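Local coordinates for naphthalene dioxygenase large subunit (Rhodococcus sp., PDB 2B1X), which is the large subunit of a Rieske-type iron oxygenase, housing a two-iron, two-sulfur cluster in one domain and a separate iron (III) ion in another, at residues 39-44 with 298-303; 118-123 with 139-144; 171-176 with 249-254; 186-191 with 341-346; 213-218 with 417-422. All blocks are in the same frame, centred on the assembly; numbering follows the deposited sequence.

Interaction 1 of 5, residues 39-44 with 298-303; sequences ERIFGH and VFPNLS
I41 and F42, in the segment that follows on from helix 31-40, press into the turn F299-P300-N301, and no hydrogen bond crosses between them. I41 has its CG2 anti to the backbone N, and this branch faces P300, with I41 CG2 and P300 CB 4.0 Å apart; the two side chains run past each other in opposite directions. The other branch goes elsewhere: I41 CG1 meets the edge of the F299 ring, near its plane, at CZ (4.0 Å). The same CG2 also sits over the centre of the F42 ring, so the isoleucine touches the face of one phenylalanine and the edge of the other.

F42 brings a single ring atom into the contact, CE2, which is 3.7 Å from P300 CG and 3.9 Å from N301 CG. With its CG between backbone N and carbonyl carbon (chi1 70°), N301 sets its amide at the edge of that ring, the two planes 70° apart, and its ND2 is satisfied by W326 O. Within the turn, P300 CB lies above one face of F299, offset toward the rim.

W431, L434 and M435 of helix 422-436 also pack on I41. The peptide bond before P300 is cis, and V298 N donates to L302 O at 2.7 Å: this is a cis-proline turn joining antiparallel strands 293-298 and 302-309 in the catalytic domain's sheet.

Interaction 2 of 5, residues 118-123 with 139-144; sequences TGSLVG and DWNLRP
N141 swings its CG anti to the carbonyl carbon (chi1 -64°), and a chi2 of only -16° then brings OD1 round to the backbone N of L121. L121 itself has CG anti to its backbone N (chi1 -179°), which lays its side chain alongside W140, both pointing the same way, with L121 CD2 3.9 Å from W140 CB. W140 O, buried against L121, has no partner in the model.

The bond from L121 N to N141 OD1 is 3.0 Å long and fairly straight at the hydrogen, but the donor stands well above the amide's carbonyl plane instead of on a lone pair. A water that donates to L121 O and to N141 OD1 gives the same oxygen a second partner. One step along, L142 N donates to G119 O at 2.9 Å, in the carbonyl plane, while N141 CB crowds that oxygen at 3.3 Å. G119 has a positive phi of 104°, where a side chain would jam against the preceding carbonyl.

Both segments belong to the Rieske domain, and the L121 side chain lies about 8 Å from the iron-sulfur cluster. N141 O is held by R89, and R143 reaches F387 and T390 of the second subunit.

At the start of strand 121-123 the asparagine oxygen takes the L121 N-H much as a backbone carbonyl might, and with the L142 bond it probably holds the two segments side by side.

Interaction 3 of 5, residues 171-176 with 249-254; sequences GDLKFY and HGLGII
Both faces of the Y176 ring are covered: L251 CD2 lies over one, offset toward the rim, and F175 CD1 sits over the centre of the other. F175 in turn offers its ring edge to Y176 CG. Across the contact the interaction is CH-pi, with L251 CD2 4.3 Å from the centroid of the Y176 ring and 25° off its normal. The H249 ring receives L173 CG obliquely, while Y169 meets that imidazole edge-to-face.

L251 can serve two partners because its CG stands between backbone N and carbonyl carbon (chi1 68°), spreading its methyls toward the helix. CD1 lands 3.8 Å from Y176 CB, and CD2 is 3.7 Å from L173 CD2. L173 and L251 slide past each other in opposite directions, whereas Y176 and L251 cross at about a right angle.

This is a helix lying on one face of an antiparallel sheet: helix 174-181 on strand 250-254, within the catalytic domain of Bet v 1-like fold. H249, just before the strand, and L251 and I253 on it all point toward the helix segment, with glycines at 250 and 252 between them. I253 reaches the helix more loosely, its CD1 4.2 Å from Y176 CD2.

L173 CG also rests on H249 CB, 3.7 Å away. The polar ends of both flat groups are tied outside the contact: Y176 OH bonds to P411 O and to W408 NE1, and H249 uses ND1 for the backbone N of F299 and NE2 for Y169 O. K174 N and K174 NZ approach G171 O from opposite faces of its plane.

Interaction 4 of 5, residues 186-191 with 341-346; sequences AGLQVV and LVEKDA
K344 wraps its long side chain across the start of strand 188-199. It runs extended as far as CE, its CG packing 3.7 Å from Q189 CB, then bends at the last torsion (chi4 92°) so that NZ drops between two carbonyls. NZ donates to L188 O at 2.8 Å and to A186 O at 3.0 Å, reaching the first from above its carbonyl plane. G187, with no side chain, leaves the lysine end close to the backbone. The methyl of A186 fits against the D345 carboxylate, its CB 3.5 Å from OD2.

The backbones pair as antiparallel strands, and 188-199 is an outermost strand of the catalytic domain's sheet within this chain. Q189 and V342 form the hydrogen-bonded pair: Q189 N reaches V342 O at 2.8 Å and V342 N returns to Q189 O at 3.1 Å. Beyond the pair, K344 N donates almost straight to G187 O at 2.8 Å, just where the chain enters a type I turn from E343 to A346.

On one face V190 CG2 packs against CG and CD2 of L341, while the L188 side chain crosses L341 at about a right angle. H51 packs on all three of these residues. L188 also lays CD1 on the E343 carboxylate, 3.7 Å from OE1, whose charge is met by R183. The other face carries Q189 and V342 side by side. V191 CG2 touches V342 CG1, and Q189 OE1 accepts from K351; V191 itself also packs on G63 of the small subunit.

Interaction 5 of 5, residues 213-218 with 417-422; sequences DAYHTM and LDYAEA. With FE (Fe (III) ion), chain G.
Y419 turns the edge of its ring to the backbone of Y215, in the turn that carries an iron ligand, and both Y215 N and a water lie at that edge in the ring plane. CE2 of Y419 comes within 3.5 Å of Y215 CA, and it also lies near the plane of the Y215 ring, at its edge. The water accepts from Y215 N at 3.1 Å and probably donates to D418 O at 2.8 Å, though it has other acceptors in reach; no direct hydrogen bond joins the segments.

M218 closes on Y419 from the opposite direction. Its chain bends at chi3 (-86°), which carries the methyl CE to 3.6 Å from Y419 OH, itself bonded to P234 O. A214 CB rests on D418, whose carboxylate is taken up by H295 and H242.

The metal lies on the far side of this turn. H216 points away from 417-422 and binds the iron through NE2 at 2.1 Å; H221, D372 and two waters are further ligands. D213 OD1 grips H216 twice, at its backbone N (2.8 Å, an Asx motif) and, from above the carboxylate plane, at ND1 (3.2 Å), consistent with orienting the ring.

The third subunit, another copy of this protein, packs against this region. Its H111, in the pocket of the iron-sulfur cluster, bonds to D213 OD2, its H90 and R91 hold E421 OE2, and its P125 and W113 engage Y215 OH. D213 therefore links H216 of the iron site to a cluster ligand pocket across the subunit boundary, while packing and water hold the 417-422 loop against the turn that carries the metal-binding histidine.

From the N terminus, interaction 1 opens first, and its 253-residue loop brings the end of helix 31-40 to a turn of the catalytic sheet. Interaction 2 closes a short loop nested inside it, within the Rieske domain, and closes before interactions 3, 4 and 5 open. Interaction 3, also nested in interaction 1, sets helix 174-181 on strand 250-254. Interaction 4 crosses both 1 and 3, joining strand 188-199 to strand 333-343. Interaction 5 crosses 1, 3 and 4 and brings the approach to helix 422-436 back to the iron site. Interaction 3 touches interaction 1 through H249 and F299, and interaction 5 through I254 and D418.

Interaction 1 of 5, residues 39-44 with 298-303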
# COMPACT_ATOMS: atom_id res chain seq x y z
N GLU A 39 12.80 20.76 -3.84
CA GLU A 39 14.03 21.52 -3.85
C GLU A 39 13.77 23.04 -3.78
O GLU A 39 14.38 23.76 -2.97
CB GLU A 39 14.80 21.19 -5.12
CG GLU A 39 16.15 21.90 -5.24
CD GLU A 39 16.73 21.78 -6.64
OE1 GLU A 39 17.20 20.67 -6.98
OE2 GLU A 39 16.72 22.80 -7.38
N ARG A 40 12.88 23.53 -4.64
CA ARG A 40 12.78 24.96 -4.86
C ARG A 40 12.03 25.68 -3.77
O ARG A 40 12.34 26.84 -3.49
CB ARG A 40 12.22 25.27 -6.24
CG ARG A 40 13.20 24.82 -7.28
CD ARG A 40 13.24 25.61 -8.52
NE ARG A 40 14.26 25.08 -9.42
CZ ARG A 40 14.41 25.40 -10.70
NH1 ARG A 40 13.57 26.29 -11.27
NH2 ARG A 40 15.40 24.84 -11.38
N ILE A 41 11.07 25.00 -3.13
CA ILE A 41 10.45 25.58 -1.93
C ILE A 41 11.10 25.08 -0.65
O ILE A 41 11.66 25.87 0.07
CB ILE A 41 8.90 25.37 -1.89
CG1 ILE A 41 8.19 26.50 -2.64
CG2 ILE A 41 8.39 25.39 -0.49
CD1 ILE A 41 8.21 26.37 -4.11
N PHE A 42 11.07 23.76 -0.41
CA PHE A 42 11.47 23.22 0.89
C PHE A 42 12.97 23.18 1.11
O PHE A 42 13.44 23.12 2.25
CB PHE A 42 10.76 21.88 1.19
CG PHE A 42 9.26 22.04 1.37
CD1 PHE A 42 8.37 21.66 0.35
CD2 PHE A 42 8.75 22.64 2.52
CE1 PHE A 42 7.03 21.85 0.48
CE2 PHE A 42 7.37 22.83 2.68
CZ PHE A 42 6.50 22.44 1.67
N GLY A 43 13.73 23.26 0.02
CA GLY A 43 15.17 23.42 0.12
C GLY A 43 15.64 24.86 0.28
O GLY A 43 16.84 25.09 0.48
N HIS A 44 14.72 25.83 0.24
CA HIS A 44 15.14 27.23 0.38
C HIS A 44 14.42 28.00 1.48
O HIS A 44 15.04 28.75 2.20
CB HIS A 44 15.01 27.94 -0.97
CG HIS A 44 16.03 27.50 -1.96
ND1 HIS A 44 15.87 26.40 -2.78
CD2 HIS A 44 17.27 28.00 -2.23
CE1 HIS A 44 16.95 26.25 -3.52
NE2 HIS A 44 17.81 27.21 -3.21
N VAL A 298 2.20 31.31 7.60
CA VAL A 298 3.59 31.67 7.40
C VAL A 298 4.18 30.79 6.27
O VAL A 298 4.37 29.58 6.42
CB VAL A 298 4.41 31.47 8.70
CG1 VAL A 298 5.83 31.96 8.50
CG2 VAL A 298 3.74 32.22 9.86
N PHE A 299 4.44 31.39 5.12
CA PHE A 299 4.93 30.61 3.99
C PHE A 299 6.17 29.80 4.37
O PHE A 299 7.05 30.32 5.05
CB PHE A 299 5.28 31.53 2.84
CG PHE A 299 5.55 30.81 1.57
CD1 PHE A 299 4.53 30.63 0.63
CD2 PHE A 299 6.82 30.32 1.30
CE1 PHE A 299 4.77 29.95 -0.57
CE2 PHE A 299 7.09 29.61 0.10
CZ PHE A 299 6.06 29.43 -0.83
N PRO A 300 6.28 28.55 3.92
CA PRO A 300 5.24 27.87 3.13
C PRO A 300 4.07 27.22 3.89
O PRO A 300 2.93 27.38 3.42
CB PRO A 300 6.02 26.79 2.37
CG PRO A 300 7.26 26.52 3.26
CD PRO A 300 7.49 27.73 4.11
N ASN A 301 4.33 26.49 4.97
CA ASN A 301 3.36 25.46 5.40
C ASN A 301 3.07 25.47 6.90
O ASN A 301 2.69 24.45 7.47
CB ASN A 301 3.83 24.05 4.96
CG ASN A 301 5.06 23.57 5.74
OD1 ASN A 301 5.87 24.37 6.18
ND2 ASN A 301 5.18 22.26 5.94
N LEU A 302 3.26 26.62 7.55
CA LEU A 302 2.85 26.80 8.94
C LEU A 302 1.62 27.69 8.96
O LEU A 302 1.67 28.82 8.48
CB LEU A 302 3.96 27.46 9.79
CG LEU A 302 3.48 28.00 11.18
CD1 LEU A 302 3.12 26.82 12.07
CD2 LEU A 302 4.50 28.88 11.86
N SER A 303 0.51 27.19 9.52
CA SER A 303 -0.69 28.02 9.63
C SER A 303 -1.06 28.23 11.10
O SER A 303 -0.69 27.43 11.96
CB SER A 303 -1.88 27.43 8.86
OG SER A 303 -1.64 27.33 7.45

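Interaction 2 of 5, residues 118-123 with 139-144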
# COMPACT_ATOMS: atom_id res chain seq x y z
N THR A 118 25.22 18.48 21.90
CA THR A 118 25.89 19.59 21.23
C THR A 118 26.06 19.31 19.70
O THR A 118 26.19 20.23 18.87
CB THR A 118 27.28 19.62 21.91
OG1 THR A 118 27.41 20.75 22.78
CG2 THR A 118 28.38 19.71 20.92
N GLY A 119 26.11 18.03 19.35
CA GLY A 119 26.41 17.61 17.97
C GLY A 119 27.83 17.06 17.79
O GLY A 119 28.13 16.40 16.78
N SER A 120 28.71 17.34 18.74
CA SER A 120 30.11 16.90 18.63
C SER A 120 30.24 15.39 18.76
O SER A 120 29.67 14.79 19.69
CB SER A 120 30.99 17.56 19.70
OG SER A 120 31.05 18.97 19.51
N LEU A 121 30.98 14.79 17.82
CA LEU A 121 31.41 13.43 17.92
C LEU A 121 32.44 13.35 19.06
O LEU A 121 33.52 13.95 18.98
CB LEU A 121 32.06 12.96 16.60
CG LEU A 121 32.54 11.50 16.55
CD1 LEU A 121 31.40 10.49 16.93
CD2 LEU A 121 33.11 11.18 15.17
N VAL A 122 32.11 12.63 20.13
CA VAL A 122 32.97 12.66 21.33
C VAL A 122 33.52 11.29 21.63
O VAL A 122 34.46 11.15 22.42
CB VAL A 122 32.22 13.19 22.62
CG1 VAL A 122 31.83 14.66 22.48
CG2 VAL A 122 30.98 12.33 22.93
N GLY A 123 32.93 10.26 21.02
CA GLY A 123 33.39 8.89 21.22
C GLY A 123 33.31 7.97 20.02
O GLY A 123 32.26 7.84 19.38
N ASP A 139 35.78 16.70 12.43
CA ASP A 139 35.33 16.65 11.04
C ASP A 139 34.06 15.81 10.83
O ASP A 139 33.45 15.86 9.77
CB ASP A 139 36.42 16.13 10.12
CG ASP A 139 37.48 17.18 9.84
OD1 ASP A 139 38.54 16.84 9.26
OD2 ASP A 139 37.33 18.37 10.17
N TRP A 140 33.67 15.05 11.84
CA TRP A 140 32.51 14.17 11.72
C TRP A 140 31.45 14.36 12.80
O TRP A 140 30.84 13.38 13.25
CB TRP A 140 32.99 12.71 11.63
CG TRP A 140 34.03 12.61 10.54
CD1 TRP A 140 35.37 12.67 10.69
CD2 TRP A 140 33.79 12.53 9.12
NE1 TRP A 140 35.99 12.62 9.47
CE2 TRP A 140 35.05 12.55 8.49
CE3 TRP A 140 32.63 12.48 8.32
CZ2 TRP A 140 35.20 12.46 7.10
CZ3 TRP A 140 32.78 12.38 6.94
CH2 TRP A 140 34.05 12.37 6.35
N ASN A 141 31.20 15.63 13.14
CA ASN A 141 30.08 16.01 14.01
C ASN A 141 28.77 15.79 13.25
O ASN A 141 28.79 15.71 12.02
CB ASN A 141 30.19 17.48 14.45
CG ASN A 141 31.45 17.73 15.32
OD1 ASN A 141 32.06 16.78 15.84
ND2 ASN A 141 31.83 19.02 15.48
N LEU A 142 27.66 15.71 13.96
CA LEU A 142 26.35 15.64 13.30
C LEU A 142 26.20 16.89 12.44
O LEU A 142 26.61 18.01 12.86
CB LEU A 142 25.23 15.57 14.35
CG LEU A 142 25.16 14.29 15.20
CD1 LEU A 142 24.04 14.38 16.25
CD2 LEU A 142 25.01 13.03 14.35
N ARG A 143 25.63 16.71 11.26
CA ARG A 143 25.45 17.85 10.34
C ARG A 143 24.40 18.84 10.85
O ARG A 143 23.25 18.46 11.06
CB ARG A 143 25.10 17.41 8.92
CG ARG A 143 26.16 16.56 8.28
CD ARG A 143 25.77 16.06 6.90
NE ARG A 143 25.79 17.15 5.92
CZ ARG A 143 25.10 17.13 4.80
NH1 ARG A 143 24.33 16.08 4.52
NH2 ARG A 143 25.19 18.15 3.95
N PRO A 144 24.79 20.09 11.01
CA PRO A 144 23.87 21.11 11.49
C PRO A 144 22.84 21.44 10.40
O PRO A 144 23.12 21.30 9.20
CB PRO A 144 24.78 22.34 11.74
CG PRO A 144 26.17 21.91 11.53
CD PRO A 144 26.14 20.64 10.73
O HOH W 1 34.08 16.41 17.98

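Interaction 3 of 5, residues 171-176 with 249-254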
# COMPACT_ATOMS: atom_id res chain seq x y z
N GLY A 171 9.68 39.53 7.91
CA GLY A 171 9.43 40.91 7.54
C GLY A 171 8.27 41.52 8.30
O GLY A 171 8.20 41.44 9.54
N ASP A 172 7.34 42.14 7.56
CA ASP A 172 6.23 42.86 8.16
C ASP A 172 5.26 41.95 8.91
O ASP A 172 4.49 42.41 9.75
CB ASP A 172 5.47 43.63 7.07
CG ASP A 172 6.20 44.89 6.62
OD1 ASP A 172 7.12 45.38 7.31
OD2 ASP A 172 5.91 45.49 5.55
N LEU A 173 5.30 40.65 8.60
CA LEU A 173 4.50 39.68 9.34
C LEU A 173 4.79 39.67 10.84
O LEU A 173 3.90 39.37 11.63
CB LEU A 173 4.68 38.29 8.76
CG LEU A 173 3.51 37.31 8.62
CD1 LEU A 173 3.78 36.04 9.42
CD2 LEU A 173 2.10 37.85 8.87
N LYS A 174 6.02 40.03 11.23
CA LYS A 174 6.39 40.06 12.64
C LYS A 174 5.42 40.87 13.51
O LYS A 174 5.11 40.47 14.64
CB LYS A 174 7.84 40.53 12.84
CG LYS A 174 8.86 39.54 12.20
CD LYS A 174 10.30 39.75 12.70
CE LYS A 174 10.87 41.13 12.34
NZ LYS A 174 10.70 41.41 10.87
N PHE A 175 4.94 42.00 12.99
CA PHE A 175 3.95 42.86 13.66
C PHE A 175 2.70 42.09 14.12
O PHE A 175 2.20 42.31 15.22
CB PHE A 175 3.55 43.99 12.70
CG PHE A 175 2.50 44.94 13.25
CD1 PHE A 175 1.14 44.64 13.14
CD2 PHE A 175 2.86 46.14 13.83
CE1 PHE A 175 0.18 45.52 13.63
CE2 PHE A 175 1.91 47.02 14.32
CZ PHE A 175 0.57 46.71 14.22
N TYR A 176 2.25 41.16 13.29
CA TYR A 176 1.04 40.38 13.54
C TYR A 176 1.34 39.13 14.35
O TYR A 176 0.56 38.76 15.20
CB TYR A 176 0.38 40.02 12.20
CG TYR A 176 -0.01 41.26 11.44
CD1 TYR A 176 0.78 41.72 10.38
CD2 TYR A 176 -1.14 42.00 11.80
CE1 TYR A 176 0.44 42.91 9.68
CE2 TYR A 176 -1.48 43.16 11.13
CZ TYR A 176 -0.70 43.62 10.06
OH TYR A 176 -1.05 44.81 9.41
N HIS A 249 3.42 35.58 2.73
CA HIS A 249 2.70 35.49 4.01
C HIS A 249 1.41 36.29 3.98
O HIS A 249 1.34 37.36 3.37
CB HIS A 249 3.52 35.99 5.19
CG HIS A 249 4.92 35.47 5.27
ND1 HIS A 249 5.22 34.12 5.29
CD2 HIS A 249 6.10 36.12 5.41
CE1 HIS A 249 6.52 33.97 5.42
NE2 HIS A 249 7.08 35.16 5.48
N GLY A 250 0.38 35.78 4.68
CA GLY A 250 -0.83 36.58 4.82
C GLY A 250 -1.69 36.06 5.96
O GLY A 250 -1.51 34.92 6.42
N LEU A 251 -2.67 36.87 6.34
CA LEU A 251 -3.61 36.56 7.42
C LEU A 251 -4.90 37.34 7.27
O LEU A 251 -4.98 38.31 6.52
CB LEU A 251 -3.01 36.93 8.78
CG LEU A 251 -2.77 38.39 9.15
CD1 LEU A 251 -2.80 38.55 10.68
CD2 LEU A 251 -1.46 38.93 8.57
N GLY A 252 -5.92 36.92 8.02
CA GLY A 252 -7.14 37.70 8.15
C GLY A 252 -7.49 37.86 9.61
O GLY A 252 -7.18 36.98 10.40
N ILE A 253 -8.12 38.99 9.95
CA ILE A 253 -8.57 39.28 11.30
C ILE A 253 -10.05 39.66 11.23
O ILE A 253 -10.43 40.57 10.46
CB ILE A 253 -7.73 40.46 11.89
CG1 ILE A 253 -6.23 40.19 11.72
CG2 ILE A 253 -8.13 40.72 13.39
CD1 ILE A 253 -5.30 41.28 12.26
N ILE A 254 -10.87 38.95 11.99
CA ILE A 254 -12.31 39.18 11.99
C ILE A 254 -12.81 39.53 13.40
O ILE A 254 -12.40 38.90 14.38
CB ILE A 254 -13.08 37.97 11.43
CG1 ILE A 254 -12.67 37.68 9.98
CG2 ILE A 254 -14.61 38.24 11.49
CD1 ILE A 254 -13.29 36.38 9.38

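Interaction 4 of 5, residues 186-191 with 341-346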
# COMPACT_ATOMS: atom_id res chain seq x y z
N ALA A 186 5.61 35.25 30.63
CA ALA A 186 6.16 33.89 30.66
C ALA A 186 6.12 33.21 29.29
O ALA A 186 6.83 32.23 29.08
CB ALA A 186 5.44 33.05 31.72
N GLY A 187 5.30 33.73 28.37
CA GLY A 187 5.22 33.17 27.03
C GLY A 187 4.20 32.05 26.88
O GLY A 187 3.50 31.68 27.82
N LEU A 188 4.12 31.54 25.66
CA LEU A 188 3.26 30.44 25.26
C LEU A 188 3.88 29.09 25.60
O LEU A 188 5.11 28.95 25.62
CB LEU A 188 3.09 30.49 23.74
CG LEU A 188 1.82 30.94 23.04
CD1 LEU A 188 0.76 31.59 23.92
CD2 LEU A 188 2.18 31.82 21.85
N GLN A 189 3.02 28.11 25.88
CA GLN A 189 3.46 26.72 25.98
C GLN A 189 2.65 25.84 25.05
O GLN A 189 1.43 25.97 24.98
CB GLN A 189 3.38 26.20 27.41
CG GLN A 189 1.98 26.11 27.99
CD GLN A 189 1.97 25.66 29.46
OE1 GLN A 189 0.92 25.74 30.13
NE2 GLN A 189 3.12 25.19 29.97
N VAL A 190 3.34 24.97 24.31
CA VAL A 190 2.66 23.89 23.60
C VAL A 190 2.21 22.93 24.70
O VAL A 190 2.99 22.60 25.58
CB VAL A 190 3.64 23.13 22.63
CG1 VAL A 190 3.08 21.76 22.21
CG2 VAL A 190 3.95 23.96 21.43
N VAL A 191 0.96 22.49 24.64
CA VAL A 191 0.50 21.52 25.64
C VAL A 191 0.60 20.11 25.13
O VAL A 191 -0.02 19.76 24.14
CB VAL A 191 -0.95 21.80 26.14
CG1 VAL A 191 -1.34 20.78 27.19
CG2 VAL A 191 -1.02 23.17 26.74
N LEU A 341 -1.65 25.67 21.86
CA LEU A 341 -0.80 26.50 22.70
C LEU A 341 -1.63 27.38 23.61
O LEU A 341 -2.74 27.75 23.27
CB LEU A 341 0.13 27.39 21.86
CG LEU A 341 1.19 26.68 20.98
CD1 LEU A 341 0.61 26.28 19.70
CD2 LEU A 341 2.39 27.61 20.76
N VAL A 342 -1.08 27.71 24.78
CA VAL A 342 -1.77 28.61 25.72
C VAL A 342 -0.70 29.31 26.57
O VAL A 342 0.41 28.78 26.77
CB VAL A 342 -2.84 27.85 26.57
CG1 VAL A 342 -2.18 26.83 27.53
CG2 VAL A 342 -3.81 28.82 27.31
N GLU A 343 -1.02 30.51 27.04
CA GLU A 343 -0.08 31.31 27.82
C GLU A 343 0.24 30.54 29.08
O GLU A 343 -0.67 30.04 29.74
CB GLU A 343 -0.70 32.68 28.14
CG GLU A 343 -0.69 33.67 26.97
CD GLU A 343 -1.79 33.45 25.91
OE1 GLU A 343 -1.73 34.17 24.88
OE2 GLU A 343 -2.70 32.58 26.07
N LYS A 344 1.54 30.40 29.40
CA LYS A 344 1.98 29.63 30.57
C LYS A 344 1.29 30.10 31.87
O LYS A 344 1.00 29.27 32.73
CB LYS A 344 3.50 29.69 30.76
CG LYS A 344 4.32 28.92 29.70
CD LYS A 344 5.82 29.13 29.92
CE LYS A 344 6.63 28.58 28.75
NZ LYS A 344 6.90 29.62 27.67
N ASP A 345 1.07 31.40 31.99
CA ASP A 345 0.49 31.99 33.20
C ASP A 345 -1.02 32.16 33.21
O ASP A 345 -1.58 32.76 34.15
CB ASP A 345 1.14 33.35 33.52
CG ASP A 345 2.49 33.22 34.16
OD1 ASP A 345 2.86 32.10 34.61
OD2 ASP A 345 3.27 34.20 34.26
N ALA A 346 -1.70 31.67 32.17
CA ALA A 346 -3.15 31.63 32.22
C ALA A 346 -3.57 30.73 33.39
O ALA A 346 -2.86 29.79 33.73
CB ALA A 346 -3.73 31.13 30.92
O HOH W 2 1.98 33.34 30.32

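Interaction 5 of 5, residues 213-218 with 417-422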
# COMPACT_ATOMS: atom_id res chain seq x y z
N ASP A 213 -8.84 32.33 3.75
CA ASP A 213 -10.21 31.86 3.43
C ASP A 213 -11.16 31.80 4.62
O ASP A 213 -11.13 30.84 5.41
CB ASP A 213 -10.11 30.48 2.74
CG ASP A 213 -11.39 30.09 2.00
OD1 ASP A 213 -12.52 30.35 2.46
OD2 ASP A 213 -11.35 29.50 0.93
N ALA A 214 -11.99 32.83 4.77
CA ALA A 214 -13.12 32.81 5.67
C ALA A 214 -14.38 32.37 4.93
O ALA A 214 -15.28 31.78 5.52
CB ALA A 214 -13.31 34.19 6.26
N TYR A 215 -14.43 32.70 3.63
CA TYR A 215 -15.54 32.39 2.70
C TYR A 215 -16.13 30.99 2.87
O TYR A 215 -17.36 30.85 2.86
CB TYR A 215 -15.06 32.56 1.25
CG TYR A 215 -16.10 32.46 0.14
CD1 TYR A 215 -17.43 32.92 0.31
CD2 TYR A 215 -15.75 31.90 -1.09
CE1 TYR A 215 -18.36 32.81 -0.75
CE2 TYR A 215 -16.67 31.79 -2.12
CZ TYR A 215 -17.95 32.25 -1.96
OH TYR A 215 -18.81 32.12 -3.04
N HIS A 216 -15.25 29.99 3.06
CA HIS A 216 -15.66 28.56 3.19
C HIS A 216 -16.51 28.22 4.41
O HIS A 216 -17.23 27.24 4.43
CB HIS A 216 -14.44 27.60 3.10
CG HIS A 216 -13.68 27.43 4.38
ND1 HIS A 216 -12.90 28.43 4.93
CD2 HIS A 216 -13.60 26.39 5.25
CE1 HIS A 216 -12.36 28.00 6.06
NE2 HIS A 216 -12.76 26.76 6.28
N THR A 217 -16.42 29.05 5.43
CA THR A 217 -17.19 28.83 6.66
C THR A 217 -18.66 28.54 6.38
O THR A 217 -19.16 27.54 6.85
CB THR A 217 -17.07 30.04 7.58
OG1 THR A 217 -15.72 30.21 7.98
CG2 THR A 217 -17.81 29.79 8.91
N MET A 218 -19.32 29.37 5.55
CA MET A 218 -20.79 29.25 5.36
C MET A 218 -21.24 27.87 4.81
O MET A 218 -22.27 27.35 5.22
CB MET A 218 -21.36 30.38 4.50
CG MET A 218 -21.00 31.82 4.94
SD MET A 218 -21.74 33.05 3.72
CE MET A 218 -20.40 33.09 2.48
N LEU A 417 -12.09 44.16 4.42
CA LEU A 417 -13.01 43.06 4.60
C LEU A 417 -12.17 41.79 4.56
O LEU A 417 -11.01 41.83 4.12
CB LEU A 417 -14.09 43.08 3.50
CG LEU A 417 -13.72 42.62 2.08
CD1 LEU A 417 -14.96 42.42 1.20
CD2 LEU A 417 -12.77 43.61 1.40
N ASP A 418 -12.73 40.66 4.98
CA ASP A 418 -12.02 39.37 4.89
C ASP A 418 -12.71 38.35 3.96
O ASP A 418 -12.44 37.15 4.03
CB ASP A 418 -11.75 38.81 6.30
CG ASP A 418 -10.64 37.76 6.33
OD1 ASP A 418 -9.77 37.72 5.41
OD2 ASP A 418 -10.58 36.87 7.22
N TYR A 419 -13.59 38.81 3.08
CA TYR A 419 -13.97 38.03 1.91
C TYR A 419 -13.12 38.55 0.75
O TYR A 419 -13.49 39.49 0.07
CB TYR A 419 -15.48 38.17 1.57
CG TYR A 419 -16.42 37.38 2.46
CD1 TYR A 419 -17.69 37.88 2.76
CD2 TYR A 419 -16.02 36.16 3.05
CE1 TYR A 419 -18.57 37.17 3.61
CE2 TYR A 419 -16.89 35.44 3.90
CZ TYR A 419 -18.17 35.97 4.17
OH TYR A 419 -19.06 35.30 5.01
N ALA A 420 -11.95 37.97 0.58
CA ALA A 420 -11.08 38.33 -0.54
C ALA A 420 -10.18 37.13 -0.80
O ALA A 420 -10.16 36.20 0.01
CB ALA A 420 -10.24 39.57 -0.23
N GLU A 421 -9.50 37.15 -1.94
CA GLU A 421 -8.55 36.09 -2.29
C GLU A 421 -7.18 36.67 -2.65
O GLU A 421 -6.33 35.99 -3.30
CB GLU A 421 -9.12 35.18 -3.40
CG GLU A 421 -10.21 34.25 -2.88
CD GLU A 421 -11.07 33.58 -3.95
OE1 GLU A 421 -11.24 34.16 -5.04
OE2 GLU A 421 -11.58 32.46 -3.67
N ALA A 422 -6.95 37.90 -2.20
CA ALA A 422 -5.64 38.57 -2.38
C ALA A 422 -4.50 37.83 -1.65
O ALA A 422 -3.38 37.68 -2.18
CB ALA A 422 -5.70 40.04 -1.97
FE FE G . -12.47 25.36 7.81
O HOH W 3 -12.18 31.93 -0.94
O HOH W 4 -12.46 34.76 2.52
O HOH W 5 -12.32 26.97 9.32
O HOH W 6 -10.22 25.69 7.77